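Local coordinates for protein putative protease (Parabacteroides distasonis ATCC 8503, PDB 3KD4) that is of uncertain function but is a putative protease, probably exported, at residues A[39-53]-A[95-108]. Residues are numbered along the deposited sequence; the frame is centred on the assembly and turned at random.
Sequences MNSTYGESFIVYNPD and QLKEMVVVHTGLEL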
HETATM    1  N   MSE A  39      -4.676 -20.002 -17.852  1.00 19.73           N
HETATM    2  CA  MSE A  39      -4.122 -19.648 -19.159  1.00 19.78           C
HETATM    3  C   MSE A  39      -4.672 -18.324 -19.720  1.00 20.79           C
HETATM    4  O   MSE A  39      -3.964 -17.604 -20.429  1.00 20.75           O
HETATM    5  CB  MSE A  39      -4.423 -20.738 -20.165  1.00 19.75           C
HETATM    6  CG  MSE A  39      -3.611 -21.986 -19.979  1.00 19.29           C
HETATM    7 SE   MSE A  39      -4.274 -23.492 -20.896  0.75 16.74          SE
HETATM    8  CE  MSE A  39      -4.531 -22.712 -22.666  1.00 14.29           C
ATOM      9  N   ASN A  40      -5.945 -18.023 -19.425  1.00 20.73           N
ATOM     10  CA  ASN A  40      -6.642 -16.856 -20.004  1.00 20.12           C
ATOM     11  C   ASN A  40      -6.541 -15.652 -19.076  1.00 20.58           C
ATOM     12  O   ASN A  40      -7.008 -14.585 -19.405  1.00 20.60           O
ATOM     13  CB  ASN A  40      -8.122 -17.205 -20.302  1.00 19.96           C
ATOM     14  CG  ASN A  40      -8.279 -18.287 -21.364  1.00 18.18           C
ATOM     15  OD1 ASN A  40      -7.408 -18.510 -22.186  1.00 18.87           O
ATOM     16  ND2 ASN A  40      -9.416 -18.946 -21.362  1.00 16.81           N
ATOM     17  N   SER A  41      -5.914 -15.824 -17.910  1.00 20.82           N
ATOM     18  CA  SER A  41      -5.677 -14.718 -16.991  1.00 20.98           C
ATOM     19  C   SER A  41      -4.378 -13.968 -17.407  1.00 20.51           C
ATOM     20  O   SER A  41      -3.773 -14.288 -18.418  1.00 19.05           O
ATOM     21  CB  SER A  41      -5.533 -15.253 -15.562  1.00 21.50           C
ATOM     22  OG  SER A  41      -4.263 -15.866 -15.354  1.00 21.76           O
ATOM     23  N   THR A  42      -3.926 -13.032 -16.594  1.00 20.35           N
ATOM     24  CA  THR A  42      -2.670 -12.360 -16.876  1.00 20.64           C
ATOM     25  C   THR A  42      -1.465 -13.307 -16.710  1.00 20.31           C
ATOM     26  O   THR A  42      -0.353 -12.934 -17.064  1.00 19.44           O
ATOM     27  CB  THR A  42      -2.471 -11.113 -15.998  1.00 21.22           C
ATOM     28  OG1 THR A  42      -2.650 -11.478 -14.647  1.00 22.35           O
ATOM     29  CG2 THR A  42      -3.426  -9.987 -16.380  1.00 21.60           C
ATOM     30  N   TYR A  43      -1.675 -14.542 -16.223  1.00 20.18           N
ATOM     31  CA  TYR A  43      -0.602 -15.570 -16.311  1.00 20.81           C
ATOM     32  C   TYR A  43      -0.208 -15.875 -17.762  1.00 20.59           C
ATOM     33  O   TYR A  43       0.867 -16.390 -18.029  1.00 19.60           O
ATOM     34  CB  TYR A  43      -0.983 -16.854 -15.602  1.00 21.27           C
ATOM     35  CG  TYR A  43      -0.814 -16.868 -14.105  1.00 23.38           C
ATOM     36  CD1 TYR A  43       0.254 -16.211 -13.487  1.00 27.82           C
ATOM     37  CD2 TYR A  43      -1.666 -17.618 -13.313  1.00 25.21           C
ATOM     38  CE1 TYR A  43       0.433 -16.277 -12.101  1.00 29.56           C
ATOM     39  CE2 TYR A  43      -1.492 -17.701 -11.965  1.00 27.19           C
ATOM     40  CZ  TYR A  43      -0.445 -17.018 -11.354  1.00 29.49           C
ATOM     41  OH  TYR A  43      -0.250 -17.093  -9.998  1.00 31.10           O
ATOM     42  N   GLY A  44      -1.068 -15.496 -18.705  1.00 20.74           N
ATOM     43  CA  GLY A  44      -0.737 -15.607 -20.123  1.00 20.60           C
ATOM     44  C   GLY A  44       0.386 -14.674 -20.580  1.00 20.47           C
ATOM     45  O   GLY A  44       0.863 -14.800 -21.713  1.00 19.51           O
ATOM     46  N   GLU A  45       0.756 -13.715 -19.725  1.00 20.25           N
ATOM     47  CA  GLU A  45       1.820 -12.762 -20.029  1.00 20.86           C
ATOM     48  C   GLU A  45       2.787 -12.596 -18.884  1.00 19.42           C
ATOM     49  O   GLU A  45       2.465 -12.874 -17.759  1.00 17.99           O
ATOM     50  CB  GLU A  45       1.248 -11.371 -20.328  1.00 21.51           C
ATOM     51  CG  GLU A  45       0.423 -11.271 -21.592  1.00 24.04           C
ATOM     52  CD  GLU A  45      -1.000 -11.744 -21.393  1.00 28.43           C
ATOM     53  OE1 GLU A  45      -1.580 -11.431 -20.340  1.00 31.64           O
ATOM     54  OE2 GLU A  45      -1.523 -12.430 -22.300  1.00 31.63           O
ATOM     55  N   SER A  46       3.977 -12.115 -19.218  1.00 18.66           N
ATOM     56  CA  SER A  46       4.907 -11.602 -18.250  1.00 17.94           C
ATOM     57  C   SER A  46       5.131 -10.106 -18.528  1.00 17.66           C
ATOM     58  O   SER A  46       5.084  -9.654 -19.696  1.00 17.24           O
ATOM     59  CB  SER A  46       6.198 -12.417 -18.292  1.00 18.36           C
ATOM     60  OG  SER A  46       5.995 -13.728 -17.777  1.00 16.63           O
ATOM     61  N   PHE A  47       5.376  -9.348 -17.464  1.00 18.11           N
ATOM     62  CA  PHE A  47       5.535  -7.887 -17.535  1.00 19.41           C
ATOM     63  C   PHE A  47       6.835  -7.500 -16.906  1.00 19.39           C
ATOM     64  O   PHE A  47       7.058  -7.825 -15.762  1.00 19.89           O
ATOM     65  CB  PHE A  47       4.384  -7.218 -16.778  1.00 20.21           C
ATOM     66  CG  PHE A  47       3.049  -7.681 -17.227  1.00 22.12           C
ATOM     67  CD1 PHE A  47       2.420  -7.066 -18.291  1.00 24.78           C
ATOM     68  CD2 PHE A  47       2.440  -8.761 -16.624  1.00 25.26           C
ATOM     69  CE1 PHE A  47       1.177  -7.504 -18.709  1.00 25.26           C
ATOM     70  CE2 PHE A  47       1.194  -9.196 -17.053  1.00 25.37           C
ATOM     71  CZ  PHE A  47       0.583  -8.578 -18.086  1.00 23.81           C
ATOM     72  N   ILE A  48       7.706  -6.829 -17.652  1.00 19.56           N
ATOM     73  CA  ILE A  48       9.029  -6.461 -17.124  1.00 19.04           C
ATOM     74  C   ILE A  48       9.291  -4.973 -17.294  1.00 18.45           C
ATOM     75  O   ILE A  48       9.454  -4.512 -18.404  1.00 16.76           O
ATOM     76  CB  ILE A  48      10.184  -7.223 -17.843  1.00 19.83           C
ATOM     77  CG1 ILE A  48       9.967  -8.744 -17.824  1.00 18.99           C
ATOM     78  CG2 ILE A  48      11.568  -6.829 -17.198  1.00 17.55           C
ATOM     79  CD1 ILE A  48      10.706  -9.522 -18.974  1.00 18.13           C
ATOM     80  N   VAL A  49       9.370  -4.255 -16.182  1.00 19.22           N
ATOM     81  CA  VAL A  49       9.521  -2.802 -16.210  1.00 19.26           C
ATOM     82  C   VAL A  49      10.987  -2.388 -16.057  1.00 19.57           C
ATOM     83  O   VAL A  49      11.698  -2.940 -15.240  1.00 19.27           O
ATOM     84  CB  VAL A  49       8.644  -2.181 -15.092  1.00 19.89           C
ATOM     85  CG1 VAL A  49       8.843  -0.663 -15.018  1.00 21.06           C
ATOM     86  CG2 VAL A  49       7.116  -2.499 -15.367  1.00 18.42           C
ATOM     87  N   TYR A  50      11.464  -1.432 -16.852  1.00 19.42           N
ATOM     88  CA  TYR A  50      12.822  -0.948 -16.680  1.00 18.77           C
ATOM     89  C   TYR A  50      12.987   0.438 -17.238  1.00 19.58           C
ATOM     90  O   TYR A  50      12.125   0.944 -17.974  1.00 18.01           O
ATOM     91  CB  TYR A  50      13.845  -1.907 -17.303  1.00 18.30           C
ATOM     92  CG  TYR A  50      13.725  -2.040 -18.805  1.00 18.39           C
ATOM     93  CD1 TYR A  50      12.689  -2.759 -19.390  1.00 19.50           C
ATOM     94  CD2 TYR A  50      14.663  -1.455 -19.640  1.00 22.35           C
ATOM     95  CE1 TYR A  50      12.581  -2.859 -20.807  1.00 21.83           C
ATOM     96  CE2 TYR A  50      14.578  -1.568 -21.026  1.00 23.76           C
ATOM     97  CZ  TYR A  50      13.530  -2.235 -21.597  1.00 24.25           C
ATOM     98  OH  TYR A  50      13.508  -2.326 -22.977  1.00 28.60           O
ATOM     99  N   ASN A  51      14.115   1.056 -16.877  1.00 19.51           N
ATOM    100  CA  ASN A  51      14.412   2.409 -17.328  1.00 18.65           C
ATOM    101  C   ASN A  51      15.564   2.391 -18.323  1.00 18.48           C
ATOM    102  O   ASN A  51      16.729   2.269 -17.930  1.00 17.96           O
ATOM    103  CB  ASN A  51      14.771   3.260 -16.109  1.00 18.90           C
ATOM    104  CG  ASN A  51      15.021   4.717 -16.466  1.00 17.62           C
ATOM    105  OD1 ASN A  51      15.094   5.061 -17.617  1.00 17.02           O
ATOM    106  ND2 ASN A  51      15.167   5.557 -15.470  1.00 19.34           N
ATOM    107  N   PRO A  52      15.265   2.541 -19.611  1.00 19.67           N
ATOM    108  CA  PRO A  52      16.293   2.415 -20.615  1.00 20.58           C
ATOM    109  C   PRO A  52      17.339   3.513 -20.617  1.00 21.46           C
ATOM    110  O   PRO A  52      18.346   3.351 -21.280  1.00 22.04           O
ATOM    111  CB  PRO A  52      15.523   2.469 -21.935  1.00 21.13           C
ATOM    112  CG  PRO A  52      14.219   3.008 -21.631  1.00 21.60           C
ATOM    113  CD  PRO A  52      13.934   2.767 -20.207  1.00 20.44           C
ATOM    114  N   ASP A  53      17.143   4.603 -19.894  1.00 21.47           N
ATOM    115  CA  ASP A  53      18.237   5.562 -19.762  1.00 22.52           C
ATOM    116  C   ASP A  53      19.456   4.946 -19.048  1.00 22.48           C
ATOM    117  O   ASP A  53      20.570   5.387 -19.275  1.00 23.03           O
ATOM    118  CB  ASP A  53      17.806   6.794 -19.008  1.00 22.67           C
ATOM    119  CG  ASP A  53      16.832   7.665 -19.787  1.00 24.98           C
ATOM    120  OD1 ASP A  53      16.650   7.483 -21.004  1.00 26.61           O
ATOM    121  OD2 ASP A  53      16.219   8.530 -19.137  1.00 31.44           O
ATOM    122  N   GLN A  95      10.165   7.937 -21.109  1.00 22.29           N
ATOM    123  CA  GLN A  95      11.144   6.959 -21.600  1.00 22.33           C
ATOM    124  C   GLN A  95      10.974   5.555 -20.950  1.00 22.27           C
ATOM    125  O   GLN A  95      11.489   4.570 -21.475  1.00 20.56           O
ATOM    126  CB  GLN A  95      12.582   7.481 -21.453  1.00 22.81           C
ATOM    127  CG  GLN A  95      13.323   7.173 -20.138  1.00 23.34           C
ATOM    128  CD  GLN A  95      12.725   7.801 -18.875  1.00 23.98           C
ATOM    129  OE1 GLN A  95      11.810   8.631 -18.936  1.00 22.31           O
ATOM    130  NE2 GLN A  95      13.247   7.381 -17.703  1.00 22.23           N
ATOM    131  N   LEU A  96      10.240   5.462 -19.834  1.00 22.53           N
ATOM    132  CA  LEU A  96      10.133   4.200 -19.107  1.00 22.15           C
ATOM    133  C   LEU A  96       9.491   3.133 -19.966  1.00 22.09           C
ATOM    134  O   LEU A  96       8.667   3.453 -20.807  1.00 21.58           O
ATOM    135  CB  LEU A  96       9.379   4.383 -17.812  1.00 22.69           C
ATOM    136  CG  LEU A  96      10.097   5.257 -16.768  1.00 21.76           C
ATOM    137  CD1 LEU A  96       9.182   5.374 -15.539  1.00 17.48           C
ATOM    138  CD2 LEU A  96      11.489   4.721 -16.432  1.00 18.96           C
ATOM    139  N   LYS A  97       9.944   1.886 -19.801  1.00 21.69           N
ATOM    140  CA  LYS A  97       9.469   0.752 -20.592  1.00 22.09           C
ATOM    141  C   LYS A  97       8.955  -0.398 -19.780  1.00 21.95           C
ATOM    142  O   LYS A  97       9.461  -0.710 -18.676  1.00 22.50           O
ATOM    143  CB  LYS A  97      10.552   0.219 -21.492  1.00 22.82           C
ATOM    144  CG  LYS A  97      11.052   1.213 -22.497  1.00 25.29           C
ATOM    145  CD  LYS A  97      10.149   1.354 -23.652  1.00 32.42           C
ATOM    146  CE  LYS A  97      10.544   2.542 -24.561  1.00 35.22           C
ATOM    147  NZ  LYS A  97       9.540   2.654 -25.674  1.00 39.04           N
ATOM    148  N   GLU A  98       7.935  -1.039 -20.345  1.00 21.85           N
ATOM    149  CA  GLU A  98       7.421  -2.302 -19.852  1.00 21.65           C
ATOM    150  C   GLU A  98       7.366  -3.255 -21.021  1.00 21.51           C
ATOM    151  O   GLU A  98       6.623  -3.017 -21.972  1.00 21.31           O
ATOM    152  CB  GLU A  98       6.033  -2.105 -19.251  1.00 22.46           C
ATOM    153  CG  GLU A  98       5.303  -3.384 -18.859  1.00 24.97           C
ATOM    154  CD  GLU A  98       4.090  -3.111 -18.014  1.00 29.38           C
ATOM    155  OE1 GLU A  98       3.750  -1.945 -17.798  1.00 36.57           O
ATOM    156  OE2 GLU A  98       3.463  -4.052 -17.540  1.00 35.53           O
HETATM  157  N   MSE A  99       8.151  -4.333 -20.932  1.00 20.21           N
HETATM  158  CA  MSE A  99       8.141  -5.389 -21.923  1.00 19.74           C
HETATM  159  C   MSE A  99       7.032  -6.363 -21.524  1.00 19.47           C
HETATM  160  O   MSE A  99       7.036  -6.868 -20.389  1.00 18.79           O
HETATM  161  CB  MSE A  99       9.470  -6.165 -21.935  1.00 18.82           C
HETATM  162  CG  MSE A  99       9.408  -7.429 -22.809  1.00 19.00           C
HETATM  163 SE   MSE A  99       9.223  -6.997 -24.621  0.75 19.92          SE
HETATM  164  CE  MSE A  99      11.049  -6.431 -25.041  1.00 23.81           C
ATOM    165  N   VAL A 100       6.111  -6.616 -22.449  1.00 18.18           N
ATOM    166  CA  VAL A 100       5.055  -7.613 -22.249  1.00 18.00           C
ATOM    167  C   VAL A 100       5.430  -8.824 -23.100  1.00 18.06           C
ATOM    168  O   VAL A 100       5.589  -8.725 -24.322  1.00 18.85           O
ATOM    169  CB  VAL A 100       3.677  -7.066 -22.672  1.00 18.74           C
ATOM    170  CG1 VAL A 100       2.564  -8.157 -22.510  1.00 16.71           C
ATOM    171  CG2 VAL A 100       3.363  -5.766 -21.859  1.00 18.48           C
ATOM    172  N   VAL A 101       5.649  -9.955 -22.442  1.00 17.21           N
ATOM    173  CA  VAL A 101       5.935 -11.220 -23.105  1.00 16.50           C
ATOM    174  C   VAL A 101       4.618 -12.004 -23.165  1.00 17.05           C
ATOM    175  O   VAL A 101       4.072 -12.359 -22.123  1.00 17.53           O
ATOM    176  CB  VAL A 101       6.970 -12.011 -22.316  1.00 16.02           C
ATOM    177  CG1 VAL A 101       7.369 -13.282 -23.055  1.00 16.39           C
ATOM    178  CG2 VAL A 101       8.224 -11.135 -22.022  1.00 14.99           C
ATOM    179  N   VAL A 102       4.118 -12.273 -24.364  1.00 17.09           N
ATOM    180  CA  VAL A 102       2.879 -13.055 -24.515  1.00 17.94           C
ATOM    181  C   VAL A 102       3.276 -14.513 -24.665  1.00 18.24           C
ATOM    182  O   VAL A 102       3.955 -14.889 -25.617  1.00 18.87           O
ATOM    183  CB  VAL A 102       2.039 -12.604 -25.726  1.00 18.51           C
ATOM    184  CG1 VAL A 102       0.816 -13.564 -25.943  1.00 18.34           C
ATOM    185  CG2 VAL A 102       1.577 -11.138 -25.550  1.00 17.31           C
ATOM    186  N   HIS A 103       2.903 -15.323 -23.689  1.00 17.69           N
ATOM    187  CA  HIS A 103       3.308 -16.714 -23.686  1.00 18.25           C
ATOM    188  C   HIS A 103       2.488 -17.493 -24.680  1.00 19.32           C
ATOM    189  O   HIS A 103       1.245 -17.498 -24.609  1.00 20.24           O
ATOM    190  CB  HIS A 103       3.161 -17.269 -22.288  1.00 18.37           C
ATOM    191  CG  HIS A 103       4.041 -16.568 -21.317  1.00 18.37           C
ATOM    192  ND1 HIS A 103       5.383 -16.427 -21.543  1.00 16.30           N
ATOM    193  CD2 HIS A 103       3.771 -15.896 -20.171  1.00 18.57           C
ATOM    194  CE1 HIS A 103       5.922 -15.746 -20.549  1.00 17.63           C
ATOM    195  NE2 HIS A 103       4.960 -15.393 -19.716  1.00 20.04           N
ATOM    196  N   THR A 104       3.161 -18.136 -25.621  1.00 19.28           N
ATOM    197  CA  THR A 104       2.480 -18.832 -26.683  1.00 19.53           C
ATOM    198  C   THR A 104       2.622 -20.324 -26.447  1.00 19.45           C
ATOM    199  O   THR A 104       3.403 -20.785 -25.599  1.00 20.33           O
ATOM    200  CB  THR A 104       3.032 -18.462 -28.089  1.00 20.84           C
ATOM    201  OG1 THR A 104       4.367 -18.955 -28.198  1.00 21.11           O
ATOM    202  CG2 THR A 104       3.011 -16.934 -28.340  1.00 19.72           C
ATOM    203  N   GLY A 105       1.818 -21.075 -27.181  1.00 18.74           N
ATOM    204  CA  GLY A 105       1.775 -22.517 -27.067  1.00 18.63           C
ATOM    205  C   GLY A 105       1.192 -23.052 -25.776  1.00 18.51           C
ATOM    206  O   GLY A 105       1.421 -24.218 -25.436  1.00 18.06           O
ATOM    207  N   LEU A 106       0.480 -22.210 -25.029  1.00 18.59           N
ATOM    208  CA  LEU A 106      -0.124 -22.669 -23.790  1.00 19.15           C
ATOM    209  C   LEU A 106      -1.195 -23.747 -24.078  1.00 19.75           C
ATOM    210  O   LEU A 106      -1.941 -23.655 -25.045  1.00 19.84           O
ATOM    211  CB  LEU A 106      -0.719 -21.516 -22.983  1.00 18.43           C
ATOM    212  CG  LEU A 106       0.311 -20.546 -22.382  1.00 19.53           C
ATOM    213  CD1 LEU A 106      -0.420 -19.465 -21.580  1.00 21.15           C
ATOM    214  CD2 LEU A 106       1.304 -21.273 -21.516  1.00 17.71           C
ATOM    215  N   GLU A 107      -1.197 -24.773 -23.234  1.00 19.87           N
ATOM    216  CA  GLU A 107      -2.188 -25.858 -23.233  1.00 20.26           C
ATOM    217  C   GLU A 107      -2.278 -26.295 -21.799  1.00 18.61           C
ATOM    218  O   GLU A 107      -1.336 -26.096 -21.038  1.00 17.86           O
ATOM    219  CB  GLU A 107      -1.658 -27.076 -23.965  1.00 20.69           C
ATOM    220  CG  GLU A 107      -1.478 -26.901 -25.371  1.00 25.26           C
ATOM    221  CD  GLU A 107      -1.078 -28.183 -26.038  1.00 27.08           C
ATOM    222  OE1 GLU A 107      -0.489 -29.067 -25.344  1.00 31.78           O
ATOM    223  OE2 GLU A 107      -1.308 -28.235 -27.254  1.00 28.00           O
ATOM    224  N   LEU A 108      -3.355 -26.966 -21.444  1.00 18.02           N
ATOM    225  CA  LEU A 108      -3.490 -27.500 -20.084  1.00 17.99           C
ATOM    226  C   LEU A 108      -2.215 -28.269 -19.671  1.00 17.52           C
ATOM    227  O   LEU A 108      -1.734 -29.141 -20.400  1.00 18.03           O
ATOM    228  CB  LEU A 108      -4.701 -28.425 -20.023  1.00 18.02           C
ATOM    229  CG  LEU A 108      -6.083 -27.803 -20.253  1.00 18.44           C
ATOM    230  CD1 LEU A 108      -7.139 -28.930 -20.333  1.00 18.58           C
ATOM    231  CD2 LEU A 108      -6.452 -26.763 -19.198  1.00 16.92           C
TER
HETATM  232  O   HOH W   1      -0.675 -15.923 -23.620  1.00 24.07           O
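N51 OD1 is gripped from opposite faces of its amide plane: the backbone N of D53 closes an Asx turn on one face, and Q95 NE2 reaches across at 3.0 Å to the other. Neither donor lies on a lone pair, and the two amides are turned 57° apart. With CG anti to the backbone N (chi1 -177°), the N51 amide extends to Q95 and also meets L96 CD2; its ND2 bonds to Y124 OH. Beside it, the P52 ring packs on the aliphatic start of K97.

From here strands 45-50 and 97-102 run antiparallel, hydrogen-bonded pairs at Y50–K97, I48–M99 and S46–V101 alternating with non-hydrogen-bonded ones. K97 CB lies over one face of the Y50 ring, 4.1 Å from its centroid, in a CH-pi contact, while Y50 OH bonds to E81. On the same face of the sheet, I48, M99 and V101 meet strand 55-65 of the larger eight-stranded sheet, and S46 and I48 its strand 111-120. On the other face, F47 CD1 comes within 3.9 Å of V100 CG2 and E45 CG lies alongside V100 CG1.

At the far end S46 OG, in plane at the edge of the H103 ring, hydrogen-bonds NE2 at 2.8 Å. G44 O accepts from H103 N at 2.9 Å and from a water that also donates to H103 O. Beyond, selenomethionine M39 places CE 4.0 Å from L106 CB.

Within this DUF3857 region, a side-chain bond thus extends the pairing at one end, a backbone bond and shared water at the other; the S46 bond limits rotation of the H103 ring, tying edge strand 45-50 to the residue just after central strand 97-102.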